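PDB 4AMM: DynE8 from Micromonospora chersina, which is an iterative enediyne polyketide synthase whose acyltransferase domain, the part present here, probably loads acyl units in the making of dynemicin. Local coordinates for residues A14-T17 and G18-T21; D154-A157 and G158-W161; A181-W185 and A186-D190; L340-D343 and L344-E347; A383-A387 and A388-D392. All blocks are in the same frame, centred on the assembly; numbering follows the deposited sequence.

Overall arrangement
The five contacts are local and follow one another along the chain. Interactions 2 and 3 have centres about 11 Å apart and touch: Leu156 and Ile159 pack on Ser184 and Trp185, and Ser155 on Ala181. Interactions 4 and 5 have centres about 12 Å apart; Val346 of the parallel sheet packs on Leu385, and one conformer of Leu344 on Ala384. Interaction 1 lies apart in the region of the antiparallel sheet, its nearest atoms about 8 Å from interaction 5. Interaction 3 is closest to the probable active site. Ala182 touches the GxSxG pattern around Ser176, consistent with a nucleophile elbow, and Ser155 of interaction 2 lies near it.

Interaction 1: residues A14-T17 and G18-T21; sequences AALT and GLLT
Leu16 and Leu20 meet one helical turn apart on the buried side of helix 13-27. Leu16 CD1 comes within 3.9 Å of Leu20 CG. The CG of Leu16 lies opposite its backbone N (chi1 -176°), which swings the isobutyl group along the helix to its neighbour. Leu20 also covers the backbone, with CG 3.3 Å from Leu16 O. That oxygen takes a nearly straight bond from Leu20 N at 2.8 Å. Leu19 is a looser neighbour, its CD2 4.5 Å from Leu16 CD1.

The flank with Ala14, Thr17 and Thr21 is looser and more open to solvent. Ala14 and Thr21 are exposed, while Thr17 is only partly so. Here Thr17 O accepts twice from Thr21. The hydroxyl OG1 approaches at 2.9 Å from above the carbonyl plane. The backbone N of Thr21 comes from the opposite face, at 3.0 Å. The hydroxyl bond holds Thr21 OG1 against the preceding turn.

Leu20 also touches Phe54, Leu68 and Leu72, so an alanine here would probably open a gap between the helix and these side chains and leave Leu16 CD1 without its closest partner. The pattern is that of an amphipathic helix laid on an antiparallel sheet, with strands 4-10 and 52-58 beneath and helix 61-76 alongside, consistent with the ketosynthase-acyltransferase linker fold of related synthases.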
loop_
_atom_site.group_PDB
_atom_site.type_symbol
_atom_site.label_atom_id
_atom_site.label_comp_id
_atom_site.label_asym_id
_atom_site.label_seq_id
_atom_site.Cartn_x
_atom_site.Cartn_y
_atom_site.Cartn_z
ATOM N N ALA A 14 -0.361 -15.445 -29.470
ATOM C CA ALA A 14 0.437 -15.410 -30.692
ATOM C C ALA A 14 0.638 -14.030 -31.275
ATOM O O ALA A 14 1.727 -13.663 -31.678
ATOM C CB ALA A 14 -0.245 -16.343 -31.777
ATOM N N ALA A 15 -0.430 -13.236 -31.314
ATOM C CA ALA A 15 -0.391 -11.912 -31.867
ATOM C C ALA A 15 0.449 -10.993 -30.937
ATOM O O ALA A 15 1.127 -10.084 -31.432
ATOM C CB ALA A 15 -1.842 -11.355 -32.037
ATOM N N LEU A 16 0.339 -11.238 -29.618
ATOM C CA LEU A 16 1.161 -10.398 -28.701
ATOM C C LEU A 16 2.611 -10.728 -28.886
ATOM O O LEU A 16 3.429 -9.791 -28.919
ATOM C CB LEU A 16 0.685 -10.627 -27.262
ATOM C CG LEU A 16 1.408 -9.722 -26.205
ATOM C CD1 LEU A 16 1.199 -8.221 -26.560
ATOM C CD2 LEU A 16 0.966 -10.170 -24.836
ATOM N N THR A 17 2.950 -12.019 -29.060
ATOM C CA THR A 17 4.378 -12.352 -29.346
ATOM C C THR A 17 4.907 -11.563 -30.580
ATOM O O THR A 17 5.972 -10.944 -30.579
ATOM C CB THR A 17 4.535 -13.853 -29.601
ATOM O OG1 THR A 17 4.314 -14.584 -28.391
ATOM C CG2 THR A 17 5.991 -14.196 -30.101
ATOM N N GLY A 18 4.133 -11.560 -31.645
ATOM C CA GLY A 18 4.524 -10.814 -32.844
ATOM C C GLY A 18 4.714 -9.329 -32.630
ATOM O O GLY A 18 5.758 -8.741 -32.998
ATOM N N LEU A 19 3.756 -8.688 -31.915
ATOM C CA LEU A 19 3.888 -7.301 -31.612
ATOM C C LEU A 19 5.108 -6.974 -30.730
ATOM O O LEU A 19 5.858 -6.028 -30.997
ATOM C CB LEU A 19 2.592 -6.849 -30.935
ATOM C CG LEU A 19 2.644 -5.411 -30.446
ATOM C CD1 LEU A 19 2.919 -4.424 -31.544
ATOM C CD2 LEU A 19 1.295 -5.080 -29.740
ATOM N N LEU A 20 5.244 -7.765 -29.659
ATOM C CA LEU A 20 6.369 -7.538 -28.780
ATOM C C LEU A 20 7.743 -7.687 -29.495
ATOM O O LEU A 20 8.681 -6.984 -29.202
ATOM C CB LEU A 20 6.318 -8.424 -27.549
ATOM C CG LEU A 20 5.109 -8.159 -26.625
ATOM C CD1 LEU A 20 5.235 -9.031 -25.385
ATOM C CD2 LEU A 20 4.945 -6.706 -26.219
ATOM N N THR A 21 7.807 -8.640 -30.400
ATOM C CA THR A 21 9.032 -8.824 -31.201
ATOM C C THR A 21 9.312 -7.557 -32.015
ATOM O O THR A 21 10.438 -7.066 -32.104
ATOM C CB THR A 21 8.843 -10.058 -32.120
ATOM O OG1 THR A 21 8.719 -11.201 -31.296
ATOM C CG2 THR A 21 10.034 -10.230 -33.063
#

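Interaction 2: residues D154-A157 and G158-W161; sequences DSLA and GIRW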
loop_
_atom_site.group_PDB
_atom_site.type_symbol
_atom_site.label_atom_id
_atom_site.label_comp_id
_atom_site.label_asym_id
_atom_site.label_seq_id
_atom_site.Cartn_x
_atom_site.Cartn_y
_atom_site.Cartn_z
ATOM N N ASP A 154 -2.159 12.819 0.131
ATOM C CA ASP A 154 -1.516 12.066 -0.978
ATOM C C ASP A 154 -2.407 10.904 -1.363
ATOM O O ASP A 154 -2.531 10.578 -2.553
ATOM C CB ASP A 154 -0.094 11.596 -0.653
ATOM C CG ASP A 154 0.911 12.738 -0.639
ATOM O OD1 ASP A 154 0.750 13.738 -1.388
ATOM O OD2 ASP A 154 1.906 12.596 0.114
ATOM N N SER A 155 -2.987 10.174 -0.413
ATOM C CA SER A 155 -3.938 9.065 -0.757
ATOM C C SER A 155 -5.098 9.586 -1.567
ATOM O O SER A 155 -5.595 8.879 -2.502
ATOM C CB SER A 155 -4.367 8.299 0.482
ATOM O OG SER A 155 -3.177 7.702 1.029
ATOM N N LEU A 156 -5.638 10.732 -1.190
ATOM C CA LEU A 156 -6.818 11.258 -1.932
ATOM C C LEU A 156 -6.371 11.649 -3.338
ATOM O O LEU A 156 -7.154 11.488 -4.281
ATOM C CB LEU A 156 -7.362 12.512 -1.197
ATOM C CG LEU A 156 -8.020 12.135 0.098
ATOM C CD1 LEU A 156 -8.288 13.437 0.922
ATOM C CD2 LEU A 156 -9.373 11.365 -0.053
ATOM N N ALA A 157 -5.152 12.128 -3.529
ATOM C CA ALA A 157 -4.608 12.386 -4.891
ATOM C C ALA A 157 -4.485 11.078 -5.617
ATOM O O ALA A 157 -4.849 11.000 -6.829
ATOM C CB ALA A 157 -3.273 13.066 -4.804
ATOM N N GLY A 158 -4.042 9.996 -4.978
ATOM C CA GLY A 158 -4.078 8.688 -5.673
ATOM C C GLY A 158 -5.476 8.245 -6.015
ATOM O O GLY A 158 -5.594 7.638 -7.091
ATOM N N ILE A 159 -6.480 8.476 -5.178
ATOM C CA ILE A 159 -7.828 8.110 -5.578
ATOM C C ILE A 159 -8.231 8.962 -6.799
ATOM O O ILE A 159 -8.880 8.404 -7.710
ATOM C CB ILE A 159 -8.752 8.357 -4.411
ATOM C CG1 ILE A 159 -8.468 7.317 -3.295
ATOM C CG2 ILE A 159 -10.231 8.305 -4.856
ATOM C CD1 ILE A 159 -9.072 7.683 -1.934
ATOM N N ARG A 160 -7.899 10.206 -6.874
ATOM C CA ARG A 160 -8.208 11.042 -8.081
ATOM C C ARG A 160 -7.507 10.416 -9.284
ATOM O O ARG A 160 -8.180 10.437 -10.384
ATOM C CB ARG A 160 -7.712 12.428 -7.901
ATOM C CG ARG A 160 -8.630 13.208 -6.875
ATOM C CD ARG A 160 -8.400 14.744 -6.933
ATOM N NE ARG A 160 -7.007 15.152 -6.783
ATOM C CZ ARG A 160 -6.358 15.457 -5.632
ATOM N NH1 ARG A 160 -6.944 15.286 -4.489
ATOM N NH2 ARG A 160 -5.099 15.873 -5.654
ATOM N N TRP A 161 -6.318 9.844 -9.180
ATOM C CA TRP A 161 -5.705 9.163 -10.350
ATOM C C TRP A 161 -6.460 7.942 -10.715
ATOM O O TRP A 161 -6.745 7.695 -11.920
ATOM C CB TRP A 161 -4.231 8.848 -9.962
ATOM C CG TRP A 161 -3.394 8.107 -11.008
ATOM C CD1 TRP A 161 -2.939 6.855 -10.915
ATOM C CD2 TRP A 161 -3.002 8.642 -12.248
ATOM N NE1 TRP A 161 -2.216 6.554 -12.065
ATOM C CE2 TRP A 161 -2.245 7.639 -12.890
ATOM C CE3 TRP A 161 -3.169 9.878 -12.866
ATOM C CZ2 TRP A 161 -1.663 7.830 -14.182
ATOM C CZ3 TRP A 161 -2.555 10.075 -14.177
ATOM C CH2 TRP A 161 -1.805 9.029 -14.769
#
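Arg160 folds back over Ala157 because its chain bends at chi3 (-53°). Its first torsion (chi1 -73°) keeps CG beside the backbone N, where it lies 3.4 Å from Leu156 O. The guanidinium then lies flat over the preceding turn. Ala157 CA sits under the centre of one face, 3.5 Å from the plane. Ala157 CB meets that same group near its end, 3.5 Å from NH2. The flat cation rests by van der Waals contact on the CA and CB of Ala157, at the exposed side of the helix.

Leu156 is buried, and Ile159, partly exposed, lies beside it. They point the same way, with Leu156 CD2 4.1 Å from Ile159 CD1. Ile159 CG1 also covers the backbone, 3.4 Å from Ser155 O.

The backbone bonds are regular. Ile159 N reaches Ser155 O at 2.8 Å, and Trp161 N reaches Ala157 O at 3.0 Å. The Trp161 ring leads away, and its NE1 bonds to Thr382 OG1. Leu156 and Ile159 rest on helix 178-185. This is an amphipathic helix of the acyltransferase alpha/beta core, its apolar side turned to the helix that follows the probable nucleophile elbow.

Interaction 3: residues A181-W185 and A186-D190; sequences AALSW and AGALD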
loop_
_atom_site.group_PDB
_atom_site.type_symbol
_atom_site.label_atom_id
_atom_site.label_comp_id
_atom_site.label_asym_id
_atom_site.label_seq_id
_atom_site.Cartn_x
_atom_site.Cartn_y
_atom_site.Cartn_z
ATOM N N ALA A 181 -8.923 6.657 4.230
ATOM C CA ALA A 181 -8.835 6.838 2.782
ATOM C C ALA A 181 -9.609 5.693 2.138
ATOM O O ALA A 181 -10.292 5.959 1.080
ATOM C CB ALA A 181 -7.389 6.817 2.341
ATOM N N ALA A 182 -9.553 4.462 2.632
ATOM C CA ALA A 182 -10.312 3.360 2.054
ATOM C C ALA A 182 -11.811 3.696 2.110
ATOM O O ALA A 182 -12.536 3.415 1.103
ATOM C CB ALA A 182 -9.992 2.024 2.730
ATOM N N LEU A 183 -12.289 4.198 3.232
ATOM C CA LEU A 183 -13.723 4.552 3.347
ATOM C C LEU A 183 -14.034 5.654 2.383
ATOM O O LEU A 183 -15.147 5.644 1.808
ATOM C CB LEU A 183 -13.974 5.009 4.794
ATOM C CG LEU A 183 -14.034 3.828 5.750
ATOM C CD1 LEU A 183 -14.049 4.251 7.202
ATOM C CD2 LEU A 183 -15.298 2.911 5.544
ATOM N N SER A 184 -13.163 6.623 2.141
ATOM C CA SER A 184 -13.430 7.723 1.198
ATOM C C SER A 184 -13.527 7.138 -0.207
ATOM O O SER A 184 -14.477 7.419 -0.976
ATOM C CB SER A 184 -12.389 8.843 1.272
ATOM O OG SER A 184 -12.837 9.953 0.492
ATOM N N TRP A 185 -12.591 6.273 -0.561
ATOM C CA TRP A 185 -12.661 5.596 -1.863
ATOM C C TRP A 185 -13.959 4.843 -2.040
ATOM O O TRP A 185 -14.528 4.831 -3.182
ATOM C CB TRP A 185 -11.443 4.613 -1.980
ATOM C CG TRP A 185 -11.540 3.623 -3.169
ATOM C CD1 TRP A 185 -11.207 3.880 -4.478
ATOM C CD2 TRP A 185 -12.081 2.301 -3.100
ATOM N NE1 TRP A 185 -11.575 2.780 -5.262
ATOM C CE2 TRP A 185 -12.019 1.786 -4.440
ATOM C CE3 TRP A 185 -12.520 1.465 -2.054
ATOM C CZ2 TRP A 185 -12.454 0.527 -4.761
ATOM C CZ3 TRP A 185 -12.901 0.153 -2.394
ATOM C CH2 TRP A 185 -12.861 -0.282 -3.739
ATOM N N ALA A 186 -14.462 4.230 -0.973
ATOM C CA ALA A 186 -15.680 3.405 -0.973
ATOM C C ALA A 186 -16.925 4.319 -0.936
ATOM O O ALA A 186 -18.060 3.762 -0.970
ATOM C CB ALA A 186 -15.681 2.376 0.159
ATOM N N GLY A 187 -16.761 5.619 -0.913
ATOM C CA GLY A 187 -17.966 6.540 -0.911
ATOM C C GLY A 187 -18.583 6.805 0.435
ATOM O O GLY A 187 -19.666 7.440 0.500
ATOM N N ALA A 188 -17.954 6.433 1.567
ATOM C CA ALA A 188 -18.557 6.689 2.880
ATOM C C ALA A 188 -18.446 8.162 3.345
ATOM O O ALA A 188 -19.232 8.650 4.194
ATOM C CB ALA A 188 -17.947 5.722 3.909
ATOM N N LEU A 189 -17.420 8.865 2.850
ATOM C CA LEU A 189 -17.137 10.221 3.185
ATOM C C LEU A 189 -16.403 10.916 2.039
ATOM O O LEU A 189 -15.494 10.331 1.426
ATOM C CB LEU A 189 -16.229 10.221 4.436
ATOM C CG LEU A 189 -16.230 11.519 5.201
ATOM C CD1 LEU A 189 -17.636 11.871 5.766
ATOM C CD2 LEU A 189 -15.253 11.438 6.361
ATOM N N ASP A 190 -16.720 12.175 1.766
ATOM C CA ASP A 190 -16.069 12.861 0.712
ATOM C C ASP A 190 -14.637 13.257 1.022
ATOM O O ASP A 190 -14.179 13.207 2.231
ATOM C CB ASP A 190 -16.914 14.047 0.140
ATOM C CG ASP A 190 -16.860 15.318 1.014
ATOM O OD1 ASP A 190 -16.073 15.404 1.993
ATOM O OD2 ASP A 190 -17.605 16.296 0.678
HETATM O O HOH W 1 -16.276 9.560 -1.488
#
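Ala186 N binds Ala182 O at 2.9 Å and closes the last regular turn of the helix. Its CB touches Trp185 CE3 at 4.0 Å. Gly187 then turns the chain with positive phi (84°). Its N bonds to Ser184 O at 2.9 Å, from well above the carbonyl plane. A side chain at these angles would jam against the carbonyl O of Ala186. Ala188 N reaches back to Leu183 O, also at 2.9 Å, which completes a Schellman motif. Ala188 CB lies against Leu183 CB at 4.1 Å.

Leu189 offers its carbonyl to the side chain of Ser184. OG donates to Leu189 O at 2.8 Å. It gets there because it lies opposite its own backbone N (chi1 -171°). A water also donates to Leu189 O and to Ser184 O. An alanine at Ser184 takes away the hydroxyl, which would probably leave Leu189 O with the water as its donor and the loop less firmly held. Asp190 is the N-cap of the next helix, with OD1 bonded to Asp193 N.

The turn joins helix 178-185 to helix 191-206. Trp185 packs on Leu101 of strand 99-103, while Ala182 and Ala186 rest on Val305 of strand 305-306.

Interaction 4: residues L340-D343 and L344-E347; sequences LDAD and LLVE
Leu345 meets both Leu340 and Ala342 through one methyl. This apolar packing carries the contact. Leu345 CD2 lies 3.8 Å from Leu340 CD2. The same methyl lies 4.0 Å from Ala342 CB. The two partners are themselves 5.5 Å apart, Leu340 CD2 to Ala342 CB, so Leu345 CD2 reaches into the angle between them. Leu345 has CG beside its backbone N (chi1 -64°), and this turns CD2 back toward the loop. Leu340 has the other arrangement, with CG opposite its backbone N (chi1 -175°), and its CD2 comes forward to meet it. Ala342 CB also lies against the backbone, 3.6 Å from Leu344 O.

The loop leads from helix 333-339 into strand 344-347. This strand belongs to the parallel sheet of the acyltransferase alpha/beta core, between strands 99-103 and 365-367. Such a helix-loop-strand link is a usual part of a parallel alpha/beta fold. Side chains alternate along the strand. Leu345 is buried on the side where Leu340 and Ala342 lie, while Leu344 and Val346 point to the other side, Val346 against helix 376-387.

The polar groups of the loop are bound by residues outside it. Asp343 turns the chain into the strand, its backbone near helical angles between two extended residues. Its OD2 accepts from Arg98 N. The carbonyls of Leu340 and Ala342 both accept from Arg363 NH2, so one guanidinium nitrogen bridges two carbonyls of the loop.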
loop_
_atom_site.group_PDB
_atom_site.type_symbol
_atom_site.label_atom_id
_atom_site.label_comp_id
_atom_site.label_asym_id
_atom_site.label_seq_id
_atom_site.Cartn_x
_atom_site.Cartn_y
_atom_site.Cartn_z
ATOM N N LEU A 340 -9.008 -10.009 1.335
ATOM C CA LEU A 340 -9.015 -9.370 0.037
ATOM C C LEU A 340 -8.449 -10.357 -0.956
ATOM O O LEU A 340 -7.279 -10.636 -0.963
ATOM C CB LEU A 340 -8.241 -8.006 0.176
ATOM C CG LEU A 340 -8.140 -7.024 -0.962
ATOM C CD1 LEU A 340 -9.509 -6.636 -1.602
ATOM C CD2 LEU A 340 -7.334 -5.781 -0.489
ATOM N N ASP A 341 -9.296 -10.960 -1.781
ATOM C CA ASP A 341 -8.888 -11.998 -2.746
ATOM C C ASP A 341 -8.493 -11.296 -4.037
ATOM O O ASP A 341 -9.346 -10.763 -4.749
ATOM C CB ASP A 341 -10.058 -12.948 -2.922
ATOM C CG ASP A 341 -9.874 -13.925 -4.157
ATOM O OD1 ASP A 341 -8.714 -14.176 -4.615
ATOM O OD2 ASP A 341 -10.927 -14.409 -4.674
ATOM N N ALA A 342 -7.189 -11.185 -4.272
ATOM C CA ALA A 342 -6.743 -10.376 -5.372
ATOM C C ALA A 342 -5.438 -10.939 -5.844
ATOM O O ALA A 342 -4.549 -11.247 -5.038
ATOM C CB ALA A 342 -6.531 -8.891 -4.951
ATOM N N ASP A 343 -5.269 -11.084 -7.127
ATOM C CA ASP A 343 -4.030 -11.489 -7.695
ATOM C C ASP A 343 -2.939 -10.450 -7.639
ATOM O O ASP A 343 -1.738 -10.779 -7.597
ATOM C CB ASP A 343 -4.264 -11.799 -9.163
ATOM C CG ASP A 343 -5.405 -12.785 -9.372
ATOM O OD1 ASP A 343 -5.224 -13.929 -8.873
ATOM O OD2 ASP A 343 -6.469 -12.449 -9.940
ATOM N N LEU A 344 -3.342 -9.189 -7.600
ATOM C CA LEU A 344 -2.390 -8.138 -7.532
ATOM C C LEU A 344 -2.966 -7.018 -6.626
ATOM O O LEU A 344 -4.158 -6.731 -6.627
ATOM C CB LEU A 344 -2.113 -7.735 -8.993
ATOM C CG LEU A 344 -1.128 -6.654 -9.285
ATOM C CD1 LEU A 344 -0.680 -6.906 -10.683
ATOM C CD2 LEU A 344 -1.859 -5.314 -9.138
ATOM N N LEU A 345 -2.094 -6.397 -5.821
ATOM C CA LEU A 345 -2.519 -5.301 -4.947
ATOM C C LEU A 345 -1.808 -4.050 -5.402
ATOM O O LEU A 345 -0.594 -4.100 -5.706
ATOM C CB LEU A 345 -2.104 -5.639 -3.507
ATOM C CG LEU A 345 -2.805 -6.853 -2.978
ATOM C CD1 LEU A 345 -2.113 -7.478 -1.823
ATOM C CD2 LEU A 345 -4.246 -6.503 -2.626
ATOM N N VAL A 346 -2.465 -2.923 -5.418
ATOM C CA VAL A 346 -1.865 -1.660 -5.736
ATOM C C VAL A 346 -2.031 -0.733 -4.561
ATOM O O VAL A 346 -3.155 -0.505 -4.059
ATOM C CB VAL A 346 -2.567 -1.022 -7.014
ATOM C CG1 VAL A 346 -1.967 0.382 -7.252
ATOM C CG2 VAL A 346 -2.289 -1.962 -8.208
ATOM N N GLU A 347 -0.918 -0.243 -4.038
ATOM C CA GLU A 347 -0.947 0.739 -2.928
ATOM C C GLU A 347 -1.180 2.148 -3.441
ATOM O O GLU A 347 -0.521 2.599 -4.413
ATOM C CB GLU A 347 0.379 0.570 -2.142
ATOM C CG GLU A 347 0.505 1.507 -0.928
ATOM C CD GLU A 347 1.780 1.234 -0.127
ATOM O OE1 GLU A 347 2.621 0.416 -0.553
ATOM O OE2 GLU A 347 1.797 1.690 0.994
#

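Interaction 5: residues A383-A387 and A388-D392; sequences AALFA and AGAVD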
loop_
_atom_site.group_PDB
_atom_site.type_symbol
_atom_site.label_atom_id
_atom_site.label_comp_id
_atom_site.label_asym_id
_atom_site.label_seq_id
_atom_site.Cartn_x
_atom_site.Cartn_y
_atom_site.Cartn_z
ATOM N N ALA A 383 1.180 0.581 -14.798
ATOM C CA ALA A 383 1.437 -0.602 -15.639
ATOM C C ALA A 383 0.722 -1.789 -15.020
ATOM O O ALA A 383 0.106 -2.599 -15.785
ATOM C CB ALA A 383 2.993 -0.912 -15.670
ATOM N N ALA A 384 0.734 -2.002 -13.716
ATOM C CA ALA A 384 0.086 -3.083 -13.069
ATOM C C ALA A 384 -1.430 -2.994 -13.336
ATOM O O ALA A 384 -2.058 -4.023 -13.678
ATOM C CB ALA A 384 0.356 -3.108 -11.538
ATOM N N LEU A 385 -2.036 -1.808 -13.117
ATOM C CA LEU A 385 -3.510 -1.667 -13.320
ATOM C C LEU A 385 -3.788 -2.005 -14.765
ATOM O O LEU A 385 -4.877 -2.636 -15.022
ATOM C CB LEU A 385 -3.866 -0.258 -13.016
ATOM C CG LEU A 385 -3.808 0.131 -11.507
ATOM C CD1 LEU A 385 -3.959 1.586 -11.284
ATOM C CD2 LEU A 385 -4.936 -0.562 -10.730
ATOM N N PHE A 386 -3.013 -1.548 -15.730
ATOM C CA PHE A 386 -3.340 -1.790 -17.144
ATOM C C PHE A 386 -3.206 -3.247 -17.463
ATOM O O PHE A 386 -4.116 -3.874 -18.029
ATOM C CB PHE A 386 -2.473 -0.903 -18.069
ATOM C CG PHE A 386 -2.743 -1.141 -19.537
ATOM C CD1 PHE A 386 -3.789 -0.424 -20.141
ATOM C CD2 PHE A 386 -2.034 -2.070 -20.244
ATOM C CE1 PHE A 386 -4.085 -0.658 -21.490
ATOM C CE2 PHE A 386 -2.331 -2.333 -21.573
ATOM C CZ PHE A 386 -3.363 -1.575 -22.223
ATOM N N ALA A 387 -2.103 -3.911 -17.129
ATOM C CA ALA A 387 -1.888 -5.300 -17.532
ATOM C C ALA A 387 -2.927 -6.162 -16.875
ATOM O O ALA A 387 -3.393 -7.138 -17.508
ATOM C CB ALA A 387 -0.471 -5.747 -17.195
ATOM N N ALA A 388 -3.308 -5.908 -15.639
ATOM C CA ALA A 388 -4.280 -6.710 -14.916
ATOM C C ALA A 388 -5.699 -6.438 -15.383
ATOM O O ALA A 388 -6.630 -7.125 -14.933
ATOM C CB ALA A 388 -4.157 -6.465 -13.392
ATOM N N GLY A 389 -5.888 -5.455 -16.288
ATOM C CA GLY A 389 -7.218 -5.203 -16.829
ATOM C C GLY A 389 -8.061 -4.397 -15.898
ATOM O O GLY A 389 -9.286 -4.303 -16.185
ATOM N N ALA A 390 -7.510 -3.744 -14.874
ATOM C CA ALA A 390 -8.341 -2.892 -13.996
ATOM C C ALA A 390 -8.550 -1.486 -14.601
ATOM O O ALA A 390 -9.455 -0.799 -14.142
ATOM C CB ALA A 390 -7.734 -2.787 -12.606
ATOM N N VAL A 391 -7.739 -1.075 -15.572
ATOM C CA VAL A 391 -7.912 0.170 -16.298
ATOM C C VAL A 391 -7.765 -0.134 -17.768
ATOM O O VAL A 391 -7.004 -1.074 -18.132
ATOM C CB VAL A 391 -6.964 1.335 -15.862
ATOM C CG1 VAL A 391 -7.128 1.637 -14.379
ATOM C CG2 VAL A 391 -5.487 1.004 -16.184
ATOM N N ASP A 392 -8.446 0.625 -18.616
ATOM C CA ASP A 392 -8.377 0.325 -20.054
ATOM C C ASP A 392 -7.569 1.262 -20.890
ATOM O O ASP A 392 -7.366 1.015 -22.065
ATOM C CB ASP A 392 -9.799 0.337 -20.582
ATOM C CG ASP A 392 -10.560 -0.923 -20.146
ATOM O OD1 ASP A 392 -9.985 -2.008 -19.757
ATOM O OD2 ASP A 392 -11.821 -0.847 -20.251
#
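Val391 packs back on the end of helix 376-387. Its CG2 lies 3.8 Å from Leu385 CB and 3.6 Å from Phe386 N. CG1 lies opposite the carbonyl carbon (chi1 -57°), which leaves CG2 between the backbone N and the carbonyl carbon, pressed into the groove between Leu385 and Phe386. Leu385 CD2 touches Ala390 CB, at 4.0 Å. The Phe386 ring meets the loop at its edge, near its plane, where CE1 lies 3.7 Å from Asp392 O.

The backbone sets these side chains. Leu385 O accepts Ala390 N at 2.9 Å and a weak bond from Val391 N. Gly389 N bonds to Phe386 O, also at 2.9 Å, from 63° above the carbonyl plane. Positive phi at Gly389 (80°) turns the chain, and the two bonds back into the last turn make a Schellman motif. Ala388 N still keeps a helical bond, to Ala384 O at 3.0 Å.

Farther out, Arg53 makes a cation-pi contact with Phe386. Its NH1 donates to Phe386 O and Val391 O, and its NH2 forms a salt bridge with Asp392 OD1. Leu385 and Ala388 rest on Val99 of the parallel sheet. An arginine beside the carbonyl end of a helix is likely to offset its partial negative charge, so apolar packing and charge pairing here both hold the chain that leaves the helix.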